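Local coordinates for Cas13d (uncultured Ruminococcus sp, PDB 6IV9), which binds CRISPR RNA as a single-protein effector and relies on two HEPN domains for crRNA maturation and cleavage of target RNA, at residues Leu778-Thr781 / Leu782-Cys786; Lys799-Arg802 / Leu803-Val807. The protein carries 2 engineered substitutions. One frame throughout, in Å; residues are numbered along the deposited sequence.

Contact 1: Leu778-Thr781 / Leu782-Cys786; sequences LSQT and LCELC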
ATOM      1  N   LEU A 778      -8.030  27.885  -5.216  1.00 32.45           N
ATOM      2  CA  LEU A 778      -7.371  27.949  -3.893  1.00 30.29           C
ATOM      3  C   LEU A 778      -5.979  28.573  -4.009  1.00 29.64           C
ATOM      4  O   LEU A 778      -5.697  29.498  -3.288  1.00 30.14           O
ATOM      5  CB  LEU A 778      -7.247  26.518  -3.380  1.00 30.97           C
ATOM      6  CG  LEU A 778      -7.497  26.287  -1.898  1.00 36.67           C
ATOM      7  CD1 LEU A 778      -6.583  25.228  -1.345  1.00 30.21           C
ATOM      8  CD2 LEU A 778      -7.465  27.551  -1.080  1.00 28.82           C
ATOM      9  N   SER A 779      -5.155  28.071  -4.914  1.00 25.58           N
ATOM     10  CA  SER A 779      -3.794  28.629  -5.057  1.00 27.88           C
ATOM     11  C   SER A 779      -3.869  30.103  -5.470  1.00 28.96           C
ATOM     12  O   SER A 779      -3.120  30.889  -4.953  1.00 27.87           O
ATOM     13  CB  SER A 779      -3.015  27.850  -6.057  1.00 29.65           C
ATOM     14  OG  SER A 779      -2.765  26.562  -5.577  1.00 30.65           O
ATOM     15  N   GLN A 780      -4.757  30.419  -6.401  1.00 30.91           N
ATOM     16  CA  GLN A 780      -4.887  31.804  -6.907  1.00 34.39           C
ATOM     17  C   GLN A 780      -5.317  32.731  -5.769  1.00 32.95           C
ATOM     18  O   GLN A 780      -4.663  33.731  -5.551  1.00 37.02           O
ATOM     19  CB  GLN A 780      -5.979  31.760  -7.965  1.00 41.07           C
ATOM     20  CG  GLN A 780      -6.060  32.951  -8.893  1.00 53.16           C
ATOM     21  CD  GLN A 780      -7.216  32.697  -9.830  1.00 67.79           C
ATOM     22  OE1 GLN A 780      -7.085  32.034 -10.851  1.00 59.88           O
ATOM     23  NE2 GLN A 780      -8.384  33.180  -9.453  1.00 72.70           N
ATOM     24  N   THR A 781      -6.344  32.345  -5.036  1.00 29.37           N
ATOM     25  CA  THR A 781      -6.840  33.186  -3.930  1.00 34.31           C
ATOM     26  C   THR A 781      -5.772  33.354  -2.849  1.00 36.15           C
ATOM     27  O   THR A 781      -5.569  34.454  -2.414  1.00 34.42           O
ATOM     28  CB  THR A 781      -8.115  32.591  -3.342  1.00 31.58           C
ATOM     29  OG1 THR A 781      -9.055  32.494  -4.399  1.00 33.86           O
ATOM     30  CG2 THR A 781      -8.680  33.434  -2.230  1.00 34.76           C
ATOM     31  N   LEU A 782      -5.109  32.279  -2.448  1.00 32.77           N
ATOM     32  CA  LEU A 782      -4.071  32.380  -1.397  1.00 28.50           C
ATOM     33  C   LEU A 782      -2.886  33.217  -1.875  1.00 31.17           C
ATOM     34  O   LEU A 782      -2.335  33.913  -1.069  1.00 35.15           O
ATOM     35  CB  LEU A 782      -3.666  30.978  -0.952  1.00 30.71           C
ATOM     36  CG  LEU A 782      -4.778  30.195  -0.266  1.00 28.67           C
ATOM     37  CD1 LEU A 782      -4.318  28.806   0.093  1.00 31.36           C
ATOM     38  CD2 LEU A 782      -5.258  30.934   0.958  1.00 35.01           C
ATOM     39  N   CYS A 783      -2.477  33.078  -3.129  1.00 31.81           N
ATOM     40  CA  CYS A 783      -1.346  33.886  -3.643  1.00 32.63           C
ATOM     41  C   CYS A 783      -1.734  35.366  -3.636  1.00 34.08           C
ATOM     42  O   CYS A 783      -0.952  36.162  -3.194  1.00 38.03           O
ATOM     43  CB  CYS A 783      -0.950  33.468  -5.052  1.00 32.66           C
ATOM     44  SG  CYS A 783      -0.056  31.893  -5.127  0.87 32.55           S
ATOM     45  N   GLU A 784      -2.948  35.679  -4.064  1.00 38.14           N
ATOM     46  CA  GLU A 784      -3.416  37.086  -4.111  1.00 37.78           C
ATOM     47  C   GLU A 784      -3.419  37.680  -2.701  1.00 42.06           C
ATOM     48  O   GLU A 784      -2.998  38.810  -2.551  1.00 42.09           O
ATOM     49  CB  GLU A 784      -4.840  37.121  -4.653  1.00 43.23           C
ATOM     50  CG  GLU A 784      -4.932  36.951  -6.152  1.00 48.09           C
ATOM     51  CD  GLU A 784      -6.348  36.799  -6.685  1.00 52.38           C
ATOM     52  OE1 GLU A 784      -6.499  36.712  -7.895  1.00 55.80           O
ATOM     53  OE2 GLU A 784      -7.286  36.757  -5.885  1.00 58.85           O
ATOM     54  N   LEU A 785      -3.881  36.922  -1.712  1.00 39.22           N
ATOM     55  CA  LEU A 785      -3.933  37.400  -0.311  1.00 37.61           C
ATOM     56  C   LEU A 785      -2.519  37.670   0.198  1.00 41.40           C
ATOM     57  O   LEU A 785      -2.355  38.612   0.939  1.00 42.16           O
ATOM     58  CB  LEU A 785      -4.665  36.391   0.567  1.00 37.16           C
ATOM     59  CG  LEU A 785      -6.147  36.248   0.262  1.00 40.86           C
ATOM     60  CD1 LEU A 785      -6.747  35.091   1.023  1.00 40.90           C
ATOM     61  CD2 LEU A 785      -6.878  37.535   0.571  1.00 47.39           C
ATOM     62  N   CYS A 786      -1.549  36.849  -0.180  1.00 39.03           N
ATOM     63  CA  CYS A 786      -0.176  37.110   0.298  1.00 37.90           C
ATOM     64  C   CYS A 786       0.296  38.453  -0.258  1.00 45.40           C
ATOM     65  O   CYS A 786       0.955  39.168   0.451  1.00 42.95           O
ATOM     66  CB  CYS A 786       0.790  36.033  -0.167  1.00 42.59           C
ATOM     67  SG  CYS A 786       0.621  34.483   0.744  0.61 33.18           S
TER
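With CG set anti to its own carbonyl carbon (chi1 -65°), Leu-782 lies alongside Leu-778, whose chi1 of -141°, off the usual staggered positions, carries CD2 over to it; both side chains point the same way. Leu-778 CD2 meets Leu-782 CD1 at 3.6 Å, methyl against methyl, and Leu-782 CG leans on Leu-778 O at 3.2 Å. That same oxygen accepts the backbone Leu-782 N at 3.0 Å, the first of four consecutive i to i+4 bonds; the next joins Cys-783 N to Ser-779 O at 2.9 Å. On another flank, Gln-780 and Glu-784 run side by side, Gln-780 CG coming to 3.9 Å from Glu-784 OE1, with amide and carboxylate planes turned 32° apart. Thr-781 CG2 faces Leu-785 CD1 at 4.1 Å, while its OG1 bonds back to Ile-777 O. An alanine in place of Leu-782 would probably leave Leu-778 CD2 without its methyl partner and open a gap beside Tyr-759, Tyr-899 and Leu-797, which all touch this leucine. Ser-779 OG bonds to Ser-895 O, fixing the helix to the later chain. The pattern is consistent with an amphipathic helix: Leu-778 and Leu-782 are buried, the buried hydroxyls of Ser-779 and Thr-781 are satisfied by main-chain oxygens, and Glu-784 is exposed, while Gln-780 is partly covered by Ile-811.

Contact 2: Lys799-Arg802 / Leu803-Val807; sequences KNKR and LRKCV. With nucleotides of chain B.
Asn-800 leaves helical geometry (phi -117°, psi 90°) between helix 795-799 and helix 801-813, and its carbonyl O accepts Arg-804 N at 2.9 Å, opening the i to i+4 bonding that Lys-805 N to Lys-801 O and Cys-806 N to Arg-802 O carry on. Its side chain, with CG anti to the backbone N, reaches forward to cap the new helix: Asn-800 OD1 takes Leu-803 N at 2.9 Å along an almost straight N-H, though the donor stands 40° out of the carbonyl plane. The other half of the amide turns to the RNA, where Asn-800 ND2 donates to OP1 of U4 of chain B at 3.1 Å. These two bonds fix the flip of the amide, and Leu-803 CD1 packs against Asn-800 ND2 at 3.4 Å. One step along the RNA backbone, the extended Lys-799 brings NZ to 3.0 Å from OP1 of G5 of chain B, with a weak second bond to O3' of U4. Arg-802 lies alongside Leu-803, one face of its guanidinium over Leu-803 CG, offset toward the rim; Arg-802 NH1 is 3.7 Å from Leu-803 CD2. Arg-804 bends at chi3 and crosses Lys-801, whose CA sits over the rim of one guanidinium face. Asp-787 accepts salt bridges from both Arg-804 NH2 and Lys-805 NZ, and Leu-797 O receives Arg-804 NE; held at NH2 and NE, the guanidinium is fixed in its rotation. The whole is a classical asparagine N-cap that doubles as a phosphate-binding site: one amide caps the helix and donates to the crRNA backbone, beside a lysine on the following phosphate.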
ATOM      1  N   LYS A 799       5.791  32.995   3.368  1.00 33.82           N
ATOM      2  CA  LYS A 799       7.237  32.963   3.689  1.00 34.51           C
ATOM      3  C   LYS A 799       8.129  32.951   2.453  1.00 37.25           C
ATOM      4  O   LYS A 799       9.236  33.408   2.563  1.00 35.58           O
ATOM      5  CB  LYS A 799       7.574  31.805   4.622  1.00 34.90           C
ATOM      6  CG  LYS A 799       6.881  31.881   5.963  1.00 39.58           C
ATOM      7  CD  LYS A 799       7.444  30.932   6.958  1.00 46.44           C
ATOM      8  CE  LYS A 799       7.209  31.420   8.363  1.00 51.07           C
ATOM      9  NZ  LYS A 799       7.794  30.511   9.360  1.00 47.80           N
ATOM     10  N   ASN A 800       7.670  32.388   1.349  1.00 33.17           N
ATOM     11  CA  ASN A 800       8.579  32.267   0.188  1.00 34.46           C
ATOM     12  C   ASN A 800       8.025  33.076  -0.979  1.00 34.94           C
ATOM     13  O   ASN A 800       7.294  32.534  -1.766  1.00 30.55           O
ATOM     14  CB  ASN A 800       8.797  30.796  -0.157  1.00 33.91           C
ATOM     15  CG  ASN A 800      10.047  30.565  -0.970  1.00 35.75           C
ATOM     16  OD1 ASN A 800      10.259  31.226  -1.962  1.00 33.77           O
ATOM     17  ND2 ASN A 800      10.872  29.636  -0.543  1.00 31.02           N
ATOM     18  N   LYS A 801       8.415  34.341  -1.061  1.00 36.06           N
ATOM     19  CA  LYS A 801       7.898  35.214  -2.135  1.00 38.58           C
ATOM     20  C   LYS A 801       8.328  34.680  -3.497  1.00 28.32           C
ATOM     21  O   LYS A 801       7.527  34.696  -4.383  1.00 37.96           O
ATOM     22  CB  LYS A 801       8.317  36.670  -1.913  1.00 46.30           C
ATOM     23  CG  LYS A 801       7.713  37.652  -2.902  1.00 55.44           C
ATOM     24  CD  LYS A 801       8.107  39.092  -2.666  1.00 61.81           C
ATOM     25  CE  LYS A 801       7.038  39.895  -1.958  1.00 73.51           C
ATOM     26  NZ  LYS A 801       7.552  41.187  -1.431  1.00 81.31           N
ATOM     27  N   ARG A 802       9.553  34.202  -3.625  1.00 32.09           N
ATOM     28  CA  ARG A 802      10.006  33.717  -4.944  1.00 34.78           C
ATOM     29  C   ARG A 802       9.153  32.532  -5.396  1.00 36.91           C
ATOM     30  O   ARG A 802       8.713  32.546  -6.523  1.00 33.64           O
ATOM     31  CB  ARG A 802      11.458  33.262  -4.855  1.00 37.45           C
ATOM     32  CG  ARG A 802      12.007  32.719  -6.161  1.00 42.80           C
ATOM     33  CD  ARG A 802      13.452  32.306  -6.043  1.00 46.72           C
ATOM     34  NE  ARG A 802      13.672  31.148  -5.196  1.00 50.92           N
ATOM     35  CZ  ARG A 802      13.438  29.891  -5.546  1.00 50.15           C
ATOM     36  NH1 ARG A 802      13.026  29.593  -6.761  1.00 46.48           N
ATOM     37  NH2 ARG A 802      13.628  28.929  -4.677  1.00 47.40           N
ATOM     38  N   LEU A 803       8.949  31.536  -4.539  1.00 30.61           N
ATOM     39  CA  LEU A 803       8.108  30.386  -4.943  1.00 33.11           C
ATOM     40  C   LEU A 803       6.664  30.839  -5.164  1.00 29.25           C
ATOM     41  O   LEU A 803       6.036  30.329  -6.052  1.00 31.67           O
ATOM     42  CB  LEU A 803       8.254  29.247  -3.936  1.00 31.39           C
ATOM     43  CG  LEU A 803       9.626  28.584  -3.973  1.00 33.55           C
ATOM     44  CD1 LEU A 803       9.745  27.479  -2.947  1.00 31.66           C
ATOM     45  CD2 LEU A 803       9.942  28.060  -5.356  1.00 36.71           C
ATOM     46  N   ARG A 804       6.177  31.785  -4.374  1.00 30.99           N
ATOM     47  CA  ARG A 804       4.789  32.273  -4.553  1.00 32.04           C
ATOM     48  C   ARG A 804       4.648  32.881  -5.950  1.00 30.99           C
ATOM     49  O   ARG A 804       3.668  32.613  -6.599  1.00 30.15           O
ATOM     50  CB  ARG A 804       4.459  33.335  -3.505  1.00 31.19           C
ATOM     51  CG  ARG A 804       3.060  33.910  -3.620  1.00 36.58           C
ATOM     52  CD  ARG A 804       2.986  35.337  -3.114  1.00 42.20           C
ATOM     53  NE  ARG A 804       3.669  35.397  -1.842  1.00 45.73           N
ATOM     54  CZ  ARG A 804       4.060  36.491  -1.235  1.00 53.28           C
ATOM     55  NH1 ARG A 804       4.696  36.399  -0.086  1.00 47.41           N
ATOM     56  NH2 ARG A 804       3.817  37.671  -1.770  1.00 46.20           N
ATOM     57  N   LYS A 805       5.634  33.664  -6.368  1.00 34.79           N
ATOM     58  CA  LYS A 805       5.637  34.303  -7.703  1.00 36.68           C
ATOM     59  C   LYS A 805       5.677  33.219  -8.773  1.00 34.32           C
ATOM     60  O   LYS A 805       5.004  33.375  -9.765  1.00 35.29           O
ATOM     61  CB  LYS A 805       6.825  35.252  -7.830  1.00 43.27           C
ATOM     62  CG  LYS A 805       6.686  36.542  -7.042  1.00 50.30           C
ATOM     63  CD  LYS A 805       5.314  37.142  -7.176  1.00 61.75           C
ATOM     64  CE  LYS A 805       4.962  38.160  -6.117  1.00 72.33           C
ATOM     65  NZ  LYS A 805       3.528  38.082  -5.764  1.00 73.37           N
ATOM     66  N   CYS A 806       6.455  32.166  -8.548  1.00 35.98           N
ATOM     67  CA  CYS A 806       6.552  31.049  -9.518  1.00 33.49           C
ATOM     68  C   CYS A 806       5.186  30.384  -9.668  1.00 31.57           C
ATOM     69  O   CYS A 806       4.793  30.114 -10.779  1.00 34.32           O
ATOM     70  CB  CYS A 806       7.553  30.013  -9.041  1.00 35.21           C
ATOM     71  SG  CYS A 806       9.270  30.548  -9.212  0.76 39.29           S
ATOM     72  N   VAL A 807       4.494  30.154  -8.561  1.00 29.84           N
ATOM     73  CA  VAL A 807       3.149  29.524  -8.605  1.00 30.83           C
ATOM     74  C   VAL A 807       2.186  30.436  -9.367  1.00 32.41           C
ATOM     75  O   VAL A 807       1.335  29.934 -10.061  1.00 31.68           O
ATOM     76  CB  VAL A 807       2.639  29.205  -7.193  1.00 30.81           C
ATOM     77  CG1 VAL A 807       1.169  28.849  -7.184  1.00 30.43           C
ATOM     78  CG2 VAL A 807       3.469  28.122  -6.538  1.00 35.29           C
TER
ATOM     79  P     U B   4      10.840  27.346   2.676  1.00 29.12           P
ATOM     80  OP1   U B   4      10.123  28.599   2.295  1.00 29.00           O
ATOM     81  OP2   U B   4      12.250  27.167   2.430  1.00 27.24           O
ATOM     82  O5'   U B   4      10.605  27.038   4.203  1.00 27.28           O
ATOM     83  C5'   U B   4       9.287  27.210   4.799  1.00 27.53           C
ATOM     84  C4'   U B   4       9.278  26.695   6.208  1.00 28.82           C
ATOM     85  O4'   U B   4       9.489  25.236   6.245  1.00 27.34           O
ATOM     86  C3'   U B   4      10.375  27.228   7.138  1.00 29.24           C
ATOM     87  O3'   U B   4      10.069  28.513   7.675  1.00 29.62           O
ATOM     88  C2'   U B   4      10.370  26.174   8.231  1.00 27.00           C
ATOM     89  O2'   U B   4       9.228  26.268   9.063  1.00 28.36           O
ATOM     90  C1'   U B   4      10.245  24.897   7.400  1.00 25.89           C
ATOM     91  N1    U B   4      11.568  24.399   6.983  1.00 26.68           N
ATOM     92  C2    U B   4      12.279  23.654   7.902  1.00 27.70           C
ATOM     93  O2    U B   4      11.874  23.430   9.041  1.00 28.51           O
ATOM     94  N3    U B   4      13.481  23.174   7.448  1.00 26.70           N
ATOM     95  C4    U B   4      14.071  23.411   6.237  1.00 29.52           C
ATOM     96  O4    U B   4      15.171  22.913   5.991  1.00 27.96           O
ATOM     97  C5    U B   4      13.282  24.196   5.340  1.00 24.76           C
ATOM     98  C6    U B   4      12.090  24.663   5.740  1.00 25.15           C
ATOM     99  P     G B   5      11.307  29.504   8.132  0.98 31.22           P
ATOM    100  OP1   G B   5      10.655  30.779   8.387  1.00 31.87           O
ATOM    101  OP2   G B   5      12.406  29.394   7.211  1.00 32.23           O
ATOM    102  O5'   G B   5      11.769  28.809   9.470  1.00 29.37           O
ATOM    103  C5'   G B   5      10.871  28.842  10.596  1.00 28.84           C
ATOM    104  C4'   G B   5      11.376  28.067  11.762  1.00 31.58           C
ATOM    105  O4'   G B   5      11.616  26.672  11.434  1.00 32.81           O
ATOM    106  C3'   G B   5      12.711  28.515  12.333  1.00 29.53           C
ATOM    107  O3'   G B   5      12.564  29.706  13.073  1.00 30.23           O
ATOM    108  C2'   G B   5      13.041  27.313  13.194  1.00 29.43           C
ATOM    109  O2'   G B   5      12.274  27.240  14.388  1.00 30.15           O
ATOM    110  C1'   G B   5      12.700  26.194  12.215  1.00 33.96           C
ATOM    111  N9    G B   5      13.806  25.821  11.332  1.00 28.57           N
ATOM    112  C8    G B   5      13.959  26.050   9.993  1.00 27.81           C
ATOM    113  N7    G B   5      15.025  25.478   9.497  1.00 26.95           N
ATOM    114  C5    G B   5      15.649  24.903  10.591  1.00 27.37           C
ATOM    115  C6    G B   5      16.876  24.199  10.679  1.00 29.11           C
ATOM    116  O6    G B   5      17.650  23.893   9.769  1.00 32.04           O
ATOM    117  N1    G B   5      17.141  23.798  11.982  1.00 29.34           N
ATOM    118  C2    G B   5      16.344  24.064  13.064  1.00 30.57           C
ATOM    119  N2    G B   5      16.763  23.586  14.242  1.00 32.17           N
ATOM    120  N3    G B   5      15.184  24.693  12.988  1.00 29.61           N
ATOM    121  C4    G B   5      14.922  25.113  11.733  1.00 27.35           C
TER

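How the contacts relate
Contact 1 and contact 2 follow one another in the chain, their centres 11 Å apart, and their helices pack directly. Cys-786 CB touches Arg-804 NE at 3.4 Å, and Cys-783 SG fits against Val-807 CG1 at 3.9 Å and Arg-804 CG at 4.0 Å. Asp-787, the residue just after 782-786, serves as an anchor shared by the two helices. Only contact 2 reaches the crRNA; the nearest atom of contact 1 stays about 11 Å from it. Residues 778-786 therefore probably form a second layer behind helix 801-813, with Lys-798, just before 799-802, also bonding through NZ to Cys-786 O.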